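Local atomic coordinates of nitrilotriacetate monooxygenase component B (Bacillus cereus ATCC 14579, PDB entry 3BPK), a protein that probably binds FMN and acts as the flavin-reducing partner of a monooxygenase. Residues 48-53 with 86-91; 58-63 with 136-141; 144-149 with 155-160. One frame throughout, in Å; residues are numbered along the deposited sequence. Where two conformers were deposited one is given.

Interaction 1 (48-53 with 86-91)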
ATOM      1  N   SER B  48       3.551  -6.702  -3.891  1.00 13.66           N
ATOM      2  CA  SER B  48       3.623  -6.008  -2.622  1.00 14.01           C
ATOM      3  C   SER B  48       3.202  -4.534  -2.694  1.00 13.42           C
ATOM      4  O   SER B  48       3.160  -3.861  -1.651  1.00 14.37           O
ATOM      5  CB  SER B  48       5.021  -6.130  -2.005  1.00 15.21           C
ATOM      6  OG  SER B  48       5.938  -5.252  -2.677  1.00 14.92           O
ATOM      7  N   TYR B  49       2.893  -4.036  -3.909  1.00 12.59           N
ATOM      8  CA  TYR B  49       2.438  -2.635  -4.021  1.00 12.77           C
ATOM      9  C   TYR B  49       0.921  -2.659  -3.885  1.00 12.25           C
ATOM     10  O   TYR B  49       0.170  -2.444  -4.835  1.00 13.18           O
ATOM     11  CB  TYR B  49       2.872  -1.949  -5.320  1.00 12.42           C
ATOM     12  CG  TYR B  49       4.350  -1.839  -5.563  1.00 13.92           C
ATOM     13  CD1 TYR B  49       5.317  -2.338  -4.670  1.00 13.15           C
ATOM     14  CD2 TYR B  49       4.787  -1.270  -6.754  1.00 16.24           C
ATOM     15  CE1 TYR B  49       6.677  -2.260  -4.980  1.00 13.59           C
ATOM     16  CE2 TYR B  49       6.138  -1.167  -7.049  1.00 17.65           C
ATOM     17  CZ  TYR B  49       7.064  -1.645  -6.166  1.00 14.99           C
ATOM     18  OH  TYR B  49       8.428  -1.548  -6.447  1.00 18.06           O
ATOM     19  N   PHE B  50       0.489  -2.939  -2.654  1.00 12.88           N
ATOM     20  CA  PHE B  50      -0.888  -3.335  -2.335  1.00 13.05           C
ATOM     21  C   PHE B  50      -1.365  -2.541  -1.109  1.00 12.74           C
ATOM     22  O   PHE B  50      -0.655  -2.420  -0.100  1.00 13.12           O
ATOM     23  CB  PHE B  50      -0.804  -4.813  -1.921  1.00 13.57           C
ATOM     24  CG  PHE B  50      -2.067  -5.420  -1.338  1.00 12.41           C
ATOM     25  CD1 PHE B  50      -3.334  -5.179  -1.887  1.00 13.03           C
ATOM     26  CD2 PHE B  50      -1.935  -6.336  -0.291  1.00 13.02           C
ATOM     27  CE1 PHE B  50      -4.467  -5.841  -1.355  1.00 12.30           C
ATOM     28  CE2 PHE B  50      -3.044  -6.996   0.222  1.00 12.78           C
ATOM     29  CZ  PHE B  50      -4.294  -6.758  -0.310  1.00 14.21           C
ATOM     30  N   ASN B  51      -2.587  -2.021  -1.178  1.00 12.29           N
ATOM     31  CA  ASN B  51      -3.158  -1.459   0.052  1.00 11.59           C
ATOM     32  C   ASN B  51      -4.655  -1.270  -0.081  1.00 11.85           C
ATOM     33  O   ASN B  51      -5.264  -1.562  -1.132  1.00 12.69           O
ATOM     34  CB  ASN B  51      -2.466  -0.140   0.471  1.00 10.92           C
ATOM     35  CG  ASN B  51      -2.302  -0.014   1.986  1.00 12.22           C
ATOM     36  OD1 ASN B  51      -3.244  -0.245   2.729  1.00 14.50           O
ATOM     37  ND2 ASN B  51      -1.087   0.320   2.458  1.00 12.04           N
ATOM     38  N   ILE B  52      -5.256  -0.773   1.003  1.00 12.33           N
ATOM     39  CA  ILE B  52      -6.668  -0.387   0.996  1.00 13.02           C
ATOM     40  C   ILE B  52      -6.822   0.963   0.293  1.00 12.94           C
ATOM     41  O   ILE B  52      -5.924   1.820   0.390  1.00 13.87           O
ATOM     42  CB  ILE B  52      -7.177  -0.275   2.479  1.00 12.26           C
ATOM     43  CG1 ILE B  52      -6.950  -1.582   3.271  1.00 12.71           C
ATOM     44  CG2 ILE B  52      -8.638   0.109   2.511  1.00 15.13           C
ATOM     45  CD1 ILE B  52      -7.144  -1.405   4.788  1.00 14.95           C
ATOM     46  N   VAL B  53      -7.962   1.172  -0.379  1.00 13.52           N
ATOM     47  CA  VAL B  53      -8.294   2.484  -0.964  1.00 13.90           C
ATOM     48  C   VAL B  53      -9.418   3.164  -0.149  1.00 14.30           C
ATOM     49  O   VAL B  53      -9.309   4.322   0.224  1.00 14.89           O
ATOM     50  CB  VAL B  53      -8.676   2.357  -2.463  1.00 13.97           C
ATOM     51  CG1 VAL B  53      -9.287   3.641  -3.006  1.00 15.50           C
ATOM     52  CG2 VAL B  53      -7.460   1.905  -3.315  1.00 15.10           C
ATOM     53  N   VAL B  86      -8.095 -11.361  -4.833  1.00 12.80           N
ATOM     54  CA  VAL B  86      -6.954 -10.915  -4.034  1.00 13.16           C
ATOM     55  C   VAL B  86      -6.917 -11.748  -2.759  1.00 13.02           C
ATOM     56  O   VAL B  86      -7.904 -11.752  -1.997  1.00 13.85           O
ATOM     57  CB  VAL B  86      -7.061  -9.419  -3.680  1.00 14.23           C
ATOM     58  CG1 VAL B  86      -5.889  -9.040  -2.735  1.00 16.08           C
ATOM     59  CG2 VAL B  86      -7.033  -8.581  -4.960  1.00 15.83           C
ATOM     60  N   HIS B  87      -5.802 -12.438  -2.526  1.00 12.10           N
ATOM     61  CA  HIS B  87      -5.654 -13.261  -1.339  1.00 12.61           C
ATOM     62  C   HIS B  87      -4.658 -12.598  -0.404  1.00 13.18           C
ATOM     63  O   HIS B  87      -3.637 -12.037  -0.852  1.00 14.19           O
ATOM     64  CB  HIS B  87      -5.087 -14.650  -1.692  1.00 14.22           C
ATOM     65  CG  HIS B  87      -5.883 -15.379  -2.729  1.00 13.08           C
ATOM     66  ND1 HIS B  87      -5.785 -15.079  -4.075  1.00 12.69           N
ATOM     67  CD2 HIS B  87      -6.753 -16.427  -2.633  1.00 14.93           C
ATOM     68  CE1 HIS B  87      -6.579 -15.899  -4.764  1.00 14.53           C
ATOM     69  NE2 HIS B  87      -7.193 -16.710  -3.910  1.00 15.13           N
ATOM     70  N   ILE B  88      -4.935 -12.685   0.889  1.00 13.15           N
ATOM     71  CA  ILE B  88      -3.939 -12.274   1.893  1.00 13.51           C
ATOM     72  C   ILE B  88      -2.853 -13.361   1.960  1.00 13.72           C
ATOM     73  O   ILE B  88      -3.142 -14.572   2.002  1.00 14.98           O
ATOM     74  CB  ILE B  88      -4.593 -12.128   3.284  1.00 13.95           C
ATOM     75  CG1 ILE B  88      -5.689 -11.048   3.233  1.00 14.11           C
ATOM     76  CG2 ILE B  88      -3.548 -11.820   4.367  1.00 15.32           C
ATOM     77  CD1 ILE B  88      -5.222  -9.702   2.686  1.00 16.44           C
ATOM     78  N   SER B  89      -1.602 -12.920   1.927  1.00 14.34           N
ATOM     79  CA  SER B  89      -0.444 -13.827   2.016  1.00 14.78           C
ATOM     80  C   SER B  89      -0.071 -14.055   3.459  1.00 15.79           C
ATOM     81  O   SER B  89       0.053 -13.115   4.250  1.00 16.40           O
ATOM     82  CB  SER B  89       0.771 -13.236   1.260  1.00 16.61           C
ATOM     83  OG  SER B  89       0.460 -13.000  -0.094  1.00 16.71           O
ATOM     84  N   ASP B  90       0.155 -15.319   3.792  1.00 15.80           N
ATOM     85  CA  ASP B  90       0.464 -15.661   5.174  1.00 17.05           C
ATOM     86  C   ASP B  90       1.496 -16.786   5.285  1.00 17.23           C
ATOM     87  O   ASP B  90       1.854 -17.425   4.270  1.00 17.59           O
ATOM     88  CB  ASP B  90      -0.821 -15.926   5.994  1.00 18.26           C
ATOM     89  CG  ASP B  90      -1.499 -17.231   5.636  1.00 20.22           C
ATOM     90  OD1 ASP B  90      -0.798 -18.259   5.464  1.00 22.91           O
ATOM     91  OD2 ASP B  90      -2.747 -17.224   5.551  1.00 22.06           O
ATOM     92  N   GLU B  91       2.005 -17.000   6.505  1.00 17.69           N
ATOM     93  CA  GLU B  91       3.091 -17.970   6.701  1.00 20.07           C
ATOM     94  C   GLU B  91       2.701 -19.391   6.256  1.00 20.26           C
ATOM     95  O   GLU B  91       3.593 -20.175   5.860  1.00 23.34           O
ATOM     96  CB  GLU B  91       3.522 -17.987   8.159  1.00 19.84           C
ATOM     97  CG  GLU B  91       4.188 -16.689   8.618  1.00 19.76           C
ATOM     98  CD  GLU B  91       4.718 -16.743  10.053  1.00 21.48           C
ATOM     99  OE1 GLU B  91       5.113 -17.856  10.514  1.00 25.62           O
ATOM    100  OE2 GLU B  91       4.719 -15.690  10.728  1.00 22.78           O
TER
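Phe50 and Val86 point their side chains at each other from opposite directions, and the methyl CG1 of Val86 sits obliquely to the ring, 3.7 Å from Phe50 CZ and 3.8 Å from Phe50 CE1. Ile88 comes in differently: its CD1 lies at the ring edge, close to the ring plane, 4.3 Å from Phe50 CE2. With CG anti to the backbone N (chi1 171°), Phe50 extends its ring across the gap, since the nearest CA atoms, those of Phe50 and Val86, are still 9.9 Å apart. The spacing reflects the strand between them: strands 42-54 and 83-88 both pair with strand 28-36, whose Pro29 and Ala31 also touch the ring, inside the closed antiparallel barrel of this flavin reductase-like domain. Strand 134-146 backs the other side chains, Met136 packing on both Val86 and Ile88. Next to Phe50, Asn51 OD1 receives its neighbour Ile52 N in the carbonyl plane, on a lone pair (2.7 Å), while Asn51 ND2 bonds Phe50 O of the second subunit. Polar links therefore hold the backbone of 48-53, whereas the contact with 86-91 consists of buried apolar carbon alone, consistent with shape rather than directed bonding setting the ring position.

Interaction 2 (58-63 with 136-141)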
ATOM      1  N   PRO B  58     -15.968  -1.271  -0.272  1.00 15.84           N
ATOM      2  CA  PRO B  58     -14.591  -1.761  -0.024  1.00 14.56           C
ATOM      3  C   PRO B  58     -13.789  -1.753  -1.311  1.00 14.68           C
ATOM      4  O   PRO B  58     -14.126  -2.482  -2.246  1.00 15.64           O
ATOM      5  CB  PRO B  58     -14.812  -3.175   0.561  1.00 15.47           C
ATOM      6  CG  PRO B  58     -16.190  -3.552   0.180  1.00 15.69           C
ATOM      7  CD  PRO B  58     -16.995  -2.280   0.089  1.00 16.85           C
ATOM      8  N   LEU B  59     -12.760  -0.891  -1.348  1.00 13.77           N
ATOM      9  CA  LEU B  59     -11.886  -0.735  -2.523  1.00 13.12           C
ATOM     10  C   LEU B  59     -10.444  -0.992  -2.104  1.00 13.41           C
ATOM     11  O   LEU B  59     -10.028  -0.592  -1.007  1.00 13.38           O
ATOM     12  CB  LEU B  59     -11.966   0.671  -3.126  1.00 13.34           C
ATOM     13  CG  LEU B  59     -13.320   1.121  -3.679  1.00 14.02           C
ATOM     14  CD1 LEU B  59     -13.255   2.587  -4.152  1.00 17.43           C
ATOM     15  CD2 LEU B  59     -13.817   0.214  -4.799  1.00 17.23           C
ATOM     16  N   ILE B  60      -9.709  -1.702  -2.977  1.00 12.43           N
ATOM     17  CA  ILE B  60      -8.287  -2.023  -2.745  0.60 13.11           C
ATOM     18  C   ILE B  60      -7.493  -1.657  -3.993  1.00 12.72           C
ATOM     19  O   ILE B  60      -8.070  -1.463  -5.081  1.00 13.43           O
ATOM     20  CB  ILE B  60      -8.063  -3.496  -2.353  0.60 13.11           C
ATOM     21  CG1 ILE B  60      -8.493  -4.441  -3.474  0.60 14.47           C
ATOM     22  CG2 ILE B  60      -8.868  -3.819  -1.072  0.60 12.36           C
ATOM     23  CD1 ILE B  60      -7.493  -4.613  -4.606  0.60 16.54           C
ATOM     24  N   SER B  61      -6.182  -1.508  -3.828  1.00 13.02           N
ATOM     25  CA  SER B  61      -5.314  -1.198  -4.986  1.00 12.09           C
ATOM     26  C   SER B  61      -4.156  -2.163  -5.084  1.00 12.60           C
ATOM     27  O   SER B  61      -3.596  -2.588  -4.062  1.00 12.62           O
ATOM     28  CB  SER B  61      -4.753   0.223  -4.866  1.00 13.07           C
ATOM     29  OG  SER B  61      -4.066   0.403  -3.630  1.00 14.90           O
ATOM     30  N   VAL B  62      -3.769  -2.475  -6.326  1.00 12.10           N
ATOM     31  CA  VAL B  62      -2.559  -3.277  -6.550  1.00 12.54           C
ATOM     32  C   VAL B  62      -1.874  -2.651  -7.762  1.00 13.07           C
ATOM     33  O   VAL B  62      -2.495  -2.516  -8.821  1.00 13.00           O
ATOM     34  CB  VAL B  62      -2.905  -4.737  -6.895  1.00 13.48           C
ATOM     35  CG1 VAL B  62      -1.634  -5.544  -7.138  1.00 16.13           C
ATOM     36  CG2 VAL B  62      -3.702  -5.385  -5.778  1.00 14.74           C
ATOM     37  N   SER B  63      -0.624  -2.224  -7.592  1.00 12.57           N
ATOM     38  CA  SER B  63       0.103  -1.658  -8.732  1.00 13.35           C
ATOM     39  C   SER B  63       0.916  -2.749  -9.417  1.00 14.62           C
ATOM     40  O   SER B  63       1.787  -3.366  -8.782  1.00 17.22           O
ATOM     41  CB  SER B  63       0.976  -0.487  -8.288  1.00 14.38           C
ATOM     42  OG  SER B  63       1.566   0.111  -9.420  1.00 17.16           O
HETATM   43  N   MSE B 136     -10.542 -12.241  -1.284  1.00 14.62           N
HETATM   44  CA  MSE B 136     -11.539 -11.250  -1.660  1.00 15.15           C
HETATM   45  C   MSE B 136     -11.789 -11.329  -3.142  1.00 14.94           C
HETATM   46  O   MSE B 136     -10.867 -11.156  -3.941  1.00 14.66           O
HETATM   47  CB  MSE B 136     -10.985  -9.853  -1.341  1.00 15.90           C
HETATM   48  CG  MSE B 136     -10.885  -9.607   0.196  1.00 17.83           C
HETATM   49 SE   MSE B 136      -9.809  -8.044   0.620  0.70 18.70          SE
HETATM   50  CE  MSE B 136      -8.101  -8.934   0.390  1.00 21.98           C
ATOM     51  N   GLU B 137     -13.041 -11.588  -3.509  1.00 14.90           N
ATOM     52  CA  GLU B 137     -13.415 -11.566  -4.924  1.00 14.48           C
ATOM     53  C   GLU B 137     -13.544 -10.112  -5.285  1.00 15.11           C
ATOM     54  O   GLU B 137     -14.248  -9.346  -4.578  1.00 14.52           O
ATOM     55  CB  GLU B 137     -14.760 -12.251  -5.153  1.00 16.24           C
ATOM     56  CG  GLU B 137     -14.766 -13.723  -4.763  1.00 15.31           C
ATOM     57  CD  GLU B 137     -16.123 -14.393  -4.976  1.00 17.36           C
ATOM     58  OE1 GLU B 137     -16.888 -13.937  -5.857  1.00 18.48           O
ATOM     59  OE2 GLU B 137     -16.371 -15.402  -4.278  1.00 18.15           O
ATOM     60  N   CYS B 138     -12.848  -9.730  -6.366  1.00 13.76           N
ATOM     61  CA  CYS B 138     -12.905  -8.329  -6.810  1.00 14.15           C
ATOM     62  C   CYS B 138     -13.425  -8.145  -8.226  1.00 14.84           C
ATOM     63  O   CYS B 138     -13.165  -8.983  -9.122  1.00 15.27           O
ATOM     64  CB  CYS B 138     -11.523  -7.707  -6.758  1.00 15.01           C
ATOM     65  SG  CYS B 138     -10.868  -7.583  -5.066  1.00 16.96           S
ATOM     66  N   VAL B 139     -14.127  -7.027  -8.418  1.00 14.45           N
ATOM     67  CA  VAL B 139     -14.361  -6.545  -9.784  1.00 15.10           C
ATOM     68  C   VAL B 139     -13.446  -5.333 -10.016  1.00 15.74           C
ATOM     69  O   VAL B 139     -13.076  -4.589  -9.079  1.00 15.76           O
ATOM     70  CB  VAL B 139     -15.845  -6.185 -10.071  1.00 16.00           C
ATOM     71  CG1 VAL B 139     -16.741  -7.424  -9.912  1.00 15.81           C
ATOM     72  CG2 VAL B 139     -16.307  -5.051  -9.142  1.00 17.32           C
ATOM     73  N   LEU B 140     -13.069  -5.141 -11.269  1.00 15.76           N
ATOM     74  CA  LEU B 140     -12.145  -4.071 -11.577  1.00 16.09           C
ATOM     75  C   LEU B 140     -12.930  -2.769 -11.694  1.00 17.39           C
ATOM     76  O   LEU B 140     -13.797  -2.629 -12.600  1.00 18.43           O
ATOM     77  CB  LEU B 140     -11.440  -4.379 -12.894  1.00 16.49           C
ATOM     78  CG  LEU B 140     -10.407  -3.310 -13.287  1.00 17.23           C
ATOM     79  CD1 LEU B 140      -9.236  -3.301 -12.307  1.00 16.15           C
ATOM     80  CD2 LEU B 140      -9.921  -3.484 -14.745  1.00 18.68           C
ATOM     81  N   GLU B 141     -12.653  -1.835 -10.790  1.00 17.77           N
ATOM     82  CA  GLU B 141     -13.300  -0.527 -10.842  0.60 19.14           C
ATOM     83  C   GLU B 141     -12.636   0.352 -11.876  1.00 19.62           C
ATOM     84  O   GLU B 141     -13.305   1.013 -12.672  1.00 20.49           O
ATOM     85  CB  GLU B 141     -13.258   0.129  -9.476  0.60 20.03           C
ATOM     86  CG  GLU B 141     -14.284  -0.429  -8.559  0.60 22.73           C
ATOM     87  CD  GLU B 141     -15.704  -0.124  -9.031  0.60 26.54           C
ATOM     88  OE1 GLU B 141     -15.927   0.952  -9.645  0.60 29.97           O
ATOM     89  OE2 GLU B 141     -16.595  -0.973  -8.819  0.60 30.25           O
TER
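Ile60 and Cys138 meet inside an antiparallel beta-barrel, the core of the flavin reductase-like fold, and Leu59 meets Glu141 nearer the surface. Strands 59-65 and 134-146 do not pair directly: each is bonded to strand 155-168, Ile60 to Gly160 through the backbone on one side and Glu141 to Ile159 on the other. The 8.4 Å between the CA atoms of Leu59 and Glu141, the nearest pair, agrees with one intervening strand.

The inner contact is purely apolar. Ile60 and Cys138 both direct CB across the gap, and CG1 of Ile60, in one of two modelled conformers, lies 4.2 Å from Cys138 SG. Met136, a selenomethionine, also directs its CB toward 58-63, and its side chain packs on Phe165 of strand 155-168. Phe84 of strand 83-88 also touches Cys138.

The outer contact joins a branched apolar chain to the aliphatic part of an acid. Leu59 and Glu141 cross at about a right angle, and a bend at chi2 of Glu141 (-65°) turns its carboxylate away from the line of the chain. That polar end belongs to Arg161, whose NE forms a salt bridge with OE2, and Leu59 packs on the same arginine. Glu141 too was modelled in two conformers, so the contact may be partial; in one of them its methylene CG lies 3.8 Å from Leu59 CD2.

Interaction 3 (144-149 with 155-160)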
ATOM      1  N   ILE B 144      -5.429   2.190 -13.903  1.00 18.30           N
ATOM      2  CA  ILE B 144      -4.860   3.514 -14.125  1.00 18.73           C
ATOM      3  C   ILE B 144      -3.396   3.367 -14.606  1.00 18.27           C
ATOM      4  O   ILE B 144      -2.525   3.007 -13.824  1.00 18.74           O
ATOM      5  CB  ILE B 144      -4.895   4.394 -12.821  1.00 18.01           C
ATOM      6  CG1 ILE B 144      -6.288   4.331 -12.143  1.00 19.34           C
ATOM      7  CG2 ILE B 144      -4.505   5.845 -13.196  1.00 19.79           C
ATOM      8  CD1 ILE B 144      -6.279   4.808 -10.687  1.00 20.78           C
ATOM      9  N   PRO B 145      -3.121   3.627 -15.901  1.00 18.44           N
ATOM     10  CA  PRO B 145      -1.730   3.514 -16.348  1.00 18.35           C
ATOM     11  C   PRO B 145      -0.967   4.680 -15.727  1.00 18.56           C
ATOM     12  O   PRO B 145      -1.475   5.829 -15.735  1.00 19.62           O
ATOM     13  CB  PRO B 145      -1.821   3.677 -17.894  1.00 19.67           C
ATOM     14  CG  PRO B 145      -3.254   3.414 -18.203  1.00 20.65           C
ATOM     15  CD  PRO B 145      -4.046   3.903 -17.015  1.00 18.95           C
ATOM     16  N   LEU B 146       0.223   4.411 -15.201  1.00 17.26           N
ATOM     17  CA  LEU B 146       1.013   5.475 -14.512  1.00 18.28           C
ATOM     18  C   LEU B 146       2.502   5.342 -14.767  1.00 18.55           C
ATOM     19  O   LEU B 146       3.001   4.265 -15.082  1.00 18.35           O
ATOM     20  CB  LEU B 146       0.761   5.473 -12.994  1.00 18.69           C
ATOM     21  CG  LEU B 146      -0.637   5.893 -12.488  1.00 16.79           C
ATOM     22  CD1 LEU B 146      -0.774   5.598 -10.998  1.00 16.29           C
ATOM     23  CD2 LEU B 146      -0.897   7.387 -12.754  1.00 20.12           C
ATOM     24  N   GLY B 147       3.215   6.470 -14.637  1.00 19.22           N
ATOM     25  CA  GLY B 147       4.668   6.460 -14.712  1.00 20.23           C
ATOM     26  C   GLY B 147       5.193   6.216 -16.134  1.00 21.49           C
ATOM     27  O   GLY B 147       4.420   6.252 -17.109  1.00 22.28           O
ATOM     28  N   GLY B 148       6.493   5.950 -16.241  1.00 23.17           N
ATOM     29  CA  GLY B 148       7.132   5.672 -17.530  1.00 24.83           C
ATOM     30  C   GLY B 148       7.071   6.908 -18.410  1.00 26.82           C
ATOM     31  O   GLY B 148       7.268   8.023 -17.929  1.00 26.68           O
ATOM     32  N   THR B 149       6.756   6.701 -19.681  1.00 28.28           N
ATOM     33  CA  THR B 149       6.668   7.784 -20.650  1.00 30.36           C
ATOM     34  C   THR B 149       5.234   7.904 -21.154  1.00 32.82           C
ATOM     35  O   THR B 149       4.429   6.982 -20.949  1.00 33.52           O
ATOM     36  CB  THR B 149       7.639   7.517 -21.831  1.00 30.32           C
ATOM     37  OG1 THR B 149       7.253   6.324 -22.504  1.00 29.43           O
ATOM     38  CG2 THR B 149       9.052   7.317 -21.310  1.00 29.61           C
ATOM     39  N   CYS B 155       3.478   1.196 -15.213  1.00 18.68           N
ATOM     40  CA  CYS B 155       2.627   0.279 -14.422  1.00 17.30           C
ATOM     41  C   CYS B 155       1.166   0.550 -14.662  1.00 17.40           C
ATOM     42  O   CYS B 155       0.811   1.525 -15.315  1.00 17.13           O
ATOM     43  CB  CYS B 155       2.918   0.451 -12.921  1.00 17.82           C
ATOM     44  SG  CYS B 155       2.308   2.024 -12.250  1.00 17.89           S
ATOM     45  N   ASP B 156       0.300  -0.329 -14.142  1.00 16.80           N
ATOM     46  CA  ASP B 156      -1.133  -0.084 -14.105  1.00 16.85           C
ATOM     47  C   ASP B 156      -1.544  -0.268 -12.675  1.00 16.09           C
ATOM     48  O   ASP B 156      -1.299  -1.337 -12.082  1.00 16.14           O
ATOM     49  CB  ASP B 156      -1.886  -1.081 -14.989  1.00 18.17           C
ATOM     50  CG  ASP B 156      -1.515  -0.901 -16.452  1.00 20.39           C
ATOM     51  OD1 ASP B 156      -2.103   0.011 -17.066  1.00 23.47           O
ATOM     52  OD2 ASP B 156      -0.564  -1.595 -16.895  1.00 20.63           O
ATOM     53  N   LEU B 157      -2.162   0.777 -12.140  1.00 15.03           N
ATOM     54  CA  LEU B 157      -2.672   0.705 -10.772  1.00 15.69           C
ATOM     55  C   LEU B 157      -4.102   0.187 -10.869  1.00 15.81           C
ATOM     56  O   LEU B 157      -4.978   0.872 -11.423  1.00 15.95           O
ATOM     57  CB  LEU B 157      -2.615   2.089 -10.133  1.00 15.81           C
ATOM     58  CG  LEU B 157      -3.006   2.162  -8.667  1.00 16.23           C
ATOM     59  CD1 LEU B 157      -2.147   1.305  -7.797  1.00 16.82           C
ATOM     60  CD2 LEU B 157      -2.912   3.630  -8.199  1.00 18.05           C
ATOM     61  N   LEU B 158      -4.325  -1.027 -10.358  1.00 13.85           N
ATOM     62  CA  LEU B 158      -5.647  -1.674 -10.456  1.00 14.31           C
ATOM     63  C   LEU B 158      -6.418  -1.311  -9.214  1.00 13.50           C
ATOM     64  O   LEU B 158      -5.949  -1.565  -8.104  1.00 14.84           O
ATOM     65  CB  LEU B 158      -5.506  -3.191 -10.530  1.00 13.93           C
ATOM     66  CG  LEU B 158      -4.607  -3.675 -11.704  1.00 14.69           C
ATOM     67  CD1 LEU B 158      -4.584  -5.225 -11.673  1.00 17.06           C
ATOM     68  CD2 LEU B 158      -5.030  -3.130 -13.104  1.00 17.14           C
ATOM     69  N   ILE B 159      -7.607  -0.738  -9.407  1.00 14.13           N
ATOM     70  CA  ILE B 159      -8.506  -0.457  -8.287  1.00 13.81           C
ATOM     71  C   ILE B 159      -9.601  -1.522  -8.304  1.00 14.41           C
ATOM     72  O   ILE B 159     -10.351  -1.629  -9.288  1.00 15.04           O
ATOM     73  CB  ILE B 159      -9.161   0.955  -8.407  1.00 14.38           C
ATOM     74  CG1 ILE B 159      -8.083   2.059  -8.564  1.00 15.14           C
ATOM     75  CG2 ILE B 159     -10.046   1.230  -7.199  1.00 15.85           C
ATOM     76  CD1 ILE B 159      -7.014   2.067  -7.449  1.00 16.67           C
ATOM     77  N   GLY B 160      -9.662  -2.343  -7.253  1.00 13.97           N
ATOM     78  CA  GLY B 160     -10.614  -3.456  -7.228  1.00 13.24           C
ATOM     79  C   GLY B 160     -11.669  -3.163  -6.184  1.00 14.84           C
ATOM     80  O   GLY B 160     -11.369  -2.611  -5.110  1.00 14.20           O
TER
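Ile144 lies beside Leu157, and its side chain can be followed outward along the neighbouring strand. CB is 4.2 Å from Leu157 CB and also lies near the carbonyl oxygen of Leu157. CG1, anti to its own carbonyl carbon (chi1 -47°), stays close to that oxygen, 3.8 Å from Leu157 O. The tip CD1 then leaves the directly facing residue and reaches the next side chain on this side of the sheet, lying 3.9 Å from Ile159 CG1. The backbone beneath is a hydrogen-bonded antiparallel pair: Ile144 N donates to Leu157 O, and Leu157 N returns a nearly straight bond to Ile144 O (2.8 Å, 173° at the hydrogen).

Strands 134-146 and 155-168 form a beta hairpin of the barrel, and 144-146 and 155-160 are the arms next to its connecting loop; the N-to-C directions of these two short segments lie 149° apart, roughly antiparallel. Leu146 and Cys155 make the next hydrogen-bonded pair. Leu146 CB lies 3.9 Å from Cys155 SG, and Leu146 CD1 slants past Leu157 CD2 at 4.0 Å. On this face Ile144 and Leu157 each pack on their own counterpart in the second subunit, and Leu146 and Cys155 on its Val53.

Pro145 and Asp156 occupy the intervening non-hydrogen-bonded position, where the missing N-H of proline costs no cross-strand bond. Their side chains project from the opposite face. Asp156 OD1 lies 3.6 Å from Pro145 CA and also near the ring atoms CB and CG, while Asp156 OD2 forms a salt bridge with Arg66 NE.

How the interactions relate
Interactions 1 and 2 are side-chain contacts between strands that each flank a third, and they meet where Val86 O faces Met136 N and Val53 N faces Leu59 O, each probably a hydrogen bond of adjacent barrel strands. Interaction 3 differs in kind: its strands pair directly, so backbone hydrogen bonds add to its side-chain packing. The contact centres lie about 5, 10 and 14 Å from the chain centre, yet all three are mostly buried; exposed residues appear only in interaction 2 (Glu141) and interaction 3 (Pro145), and acidic side chains enter only these two. Interactions 2 and 3 share strand 134-146 and are joined through Glu141 N and Ile159 O. All three touch the second subunit.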